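CDA peptide synthetase I (Streptomyces coelicolor, PDB 4JN5) belongs to the nonribosomal peptide synthetases, large modular enzymes, and is represented here by a condensation domain. Local coordinates at residues L315-R320 with E330-A335. Numbering follows the deposited sequence.
Sequences LRLAVR and ETVSEA
Leu315 and Leu317, two residues apart on strand 311-318, both press a methyl onto Ala335 of helix 325-340. CD2 of Leu315 lies 3.5 Å from Ala335 CB, and CD2 of Leu317 reaches the same CB at 3.7 Å. Alanine suits this turn of the helix, since its single methyl lets the two branched tips close in on the backbone. The fork of Leu317 is split: CD1 meets Val332 CG2 at 3.8 Å, while CD2 also approaches Thr331 CG2. Its CG lies anti to the carbonyl carbon (chi1 -55°), and with chi2 extended at 174° both methyls reach the helix. Residues 330-335 run back roughly antiparallel to strand residues 315-318, at 147°, packing against one strand of the two-stranded antiparallel ribbon 287-294/311-318 of the condensation domain; helix 267-283 adds Ala276 against Leu317 and Ala273 against Val332. Packing is looser toward Ala318, whose O stays 4.0 Å from Thr331 CG2. Here a water donates to Ala318 O and accepts from Thr331 OG1, each at 2.6 Å, bridging strand end and helix where no direct hydrogen bond joins them. Threonine fits this border, its methyl facing Leu317 and its hydroxyl the water.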
loop_
_atom_site.group_PDB
_atom_site.type_symbol
_atom_site.label_atom_id
_atom_site.label_comp_id
_atom_site.label_asym_id
_atom_site.label_seq_id
_atom_site.Cartn_x
_atom_site.Cartn_y
_atom_site.Cartn_z
ATOM N N LEU A 315 14.243 -10.662 0.770
ATOM C CA LEU A 315 14.743 -11.672 -0.155
ATOM C C LEU A 315 16.251 -11.537 -0.314
ATOM O O LEU A 315 16.736 -10.538 -0.844
ATOM C CB LEU A 315 14.084 -11.523 -1.528
ATOM C CG LEU A 315 12.675 -12.072 -1.740
ATOM C CD1 LEU A 315 12.132 -11.608 -3.081
ATOM C CD2 LEU A 315 12.670 -13.589 -1.653
ATOM N N ARG A 316 16.993 -12.540 0.147
ATOM C CA ARG A 316 18.431 -12.579 -0.086
ATOM C C ARG A 316 18.708 -13.150 -1.468
ATOM O O ARG A 316 18.542 -14.347 -1.702
ATOM C CB ARG A 316 19.143 -13.415 0.977
ATOM C CG ARG A 316 19.284 -12.728 2.320
ATOM C CD ARG A 316 20.264 -13.475 3.211
ATOM N NE ARG A 316 21.590 -13.563 2.604
ATOM C CZ ARG A 316 22.619 -14.207 3.146
ATOM N NH1 ARG A 316 22.477 -14.823 4.311
ATOM N NH2 ARG A 316 23.789 -14.235 2.523
ATOM N N LEU A 317 19.132 -12.285 -2.382
ATOM C CA LEU A 317 19.360 -12.685 -3.761
ATOM C C LEU A 317 20.831 -12.596 -4.146
ATOM O O LEU A 317 21.397 -11.507 -4.219
ATOM C CB LEU A 317 18.517 -11.823 -4.701
ATOM C CG LEU A 317 17.018 -11.820 -4.399
ATOM C CD1 LEU A 317 16.293 -10.819 -5.282
ATOM C CD2 LEU A 317 16.438 -13.217 -4.566
ATOM N N ALA A 318 21.447 -13.748 -4.388
ATOM C CA ALA A 318 22.822 -13.790 -4.869
ATOM C C ALA A 318 22.839 -13.542 -6.371
ATOM O O ALA A 318 22.132 -14.211 -7.124
ATOM C CB ALA A 318 23.461 -15.131 -4.542
ATOM N N VAL A 319 23.639 -12.577 -6.807
ATOM C CA VAL A 319 23.695 -12.226 -8.220
ATOM C C VAL A 319 25.126 -12.093 -8.729
ATOM O O VAL A 319 25.900 -11.275 -8.233
ATOM C CB VAL A 319 22.949 -10.907 -8.505
ATOM C CG1 VAL A 319 23.054 -10.550 -9.979
ATOM C CG2 VAL A 319 21.494 -11.014 -8.080
ATOM N N ARG A 320 25.471 -12.907 -9.721
ATOM C CA ARG A 320 26.751 -12.785 -10.406
ATOM C C ARG A 320 26.530 -12.233 -11.811
ATOM O O ARG A 320 25.624 -12.672 -12.516
ATOM C CB ARG A 320 27.472 -14.134 -10.463
ATOM C CG ARG A 320 26.548 -15.338 -10.544
ATOM C CD ARG A 320 26.209 -15.868 -9.158
ATOM N NE ARG A 320 27.397 -16.349 -8.456
ATOM C CZ ARG A 320 27.385 -16.863 -7.230
ATOM N NH1 ARG A 320 26.245 -16.964 -6.562
ATOM N NH2 ARG A 320 28.515 -17.274 -6.670
ATOM N N GLU A 330 14.946 -16.765 -11.849
ATOM C CA GLU A 330 14.823 -18.042 -11.152
ATOM C C GLU A 330 15.267 -17.931 -9.697
ATOM O O GLU A 330 14.611 -18.463 -8.802
ATOM C CB GLU A 330 15.612 -19.141 -11.866
ATOM C CG GLU A 330 14.941 -19.673 -13.120
ATOM C CD GLU A 330 15.630 -20.909 -13.666
ATOM O OE1 GLU A 330 15.092 -21.521 -14.615
ATOM O OE2 GLU A 330 16.708 -21.268 -13.146
ATOM N N THR A 331 16.380 -17.242 -9.466
ATOM C CA THR A 331 16.878 -17.028 -8.111
ATOM C C THR A 331 15.816 -16.362 -7.244
ATOM O O THR A 331 15.674 -16.679 -6.063
ATOM C CB THR A 331 18.159 -16.173 -8.102
ATOM O OG1 THR A 331 19.231 -16.916 -8.694
ATOM C CG2 THR A 331 18.543 -15.803 -6.679
ATOM N N VAL A 332 15.068 -15.441 -7.843
ATOM C CA VAL A 332 13.978 -14.764 -7.148
ATOM C C VAL A 332 12.851 -15.733 -6.796
ATOM O O VAL A 332 12.338 -15.719 -5.676
ATOM C CB VAL A 332 13.411 -13.603 -7.989
ATOM C CG1 VAL A 332 12.112 -13.090 -7.386
ATOM C CG2 VAL A 332 14.435 -12.483 -8.101
ATOM N N SER A 333 12.474 -16.578 -7.751
ATOM C CA SER A 333 11.393 -17.535 -7.533
ATOM C C SER A 333 11.769 -18.596 -6.504
ATOM O O SER A 333 10.913 -19.095 -5.775
ATOM C CB SER A 333 10.975 -18.197 -8.847
ATOM O OG SER A 333 10.281 -17.281 -9.675
ATOM N N GLU A 334 13.051 -18.936 -6.449
ATOM C CA GLU A 334 13.531 -19.908 -5.478
ATOM C C GLU A 334 13.521 -19.304 -4.079
ATOM O O GLU A 334 13.091 -19.943 -3.118
ATOM C CB GLU A 334 14.936 -20.389 -5.849
ATOM C CG GLU A 334 15.002 -21.120 -7.182
ATOM C CD GLU A 334 16.424 -21.427 -7.614
ATOM O OE1 GLU A 334 17.366 -21.014 -6.906
ATOM O OE2 GLU A 334 16.599 -22.079 -8.665
ATOM N N ALA A 335 13.990 -18.066 -3.972
ATOM C CA ALA A 335 14.008 -17.364 -2.696
ATOM C C ALA A 335 12.588 -17.095 -2.211
ATOM O O ALA A 335 12.296 -17.210 -1.020
ATOM C CB ALA A 335 14.789 -16.066 -2.817
HETATM O O HOH W 1 20.861 -14.924 -9.266
#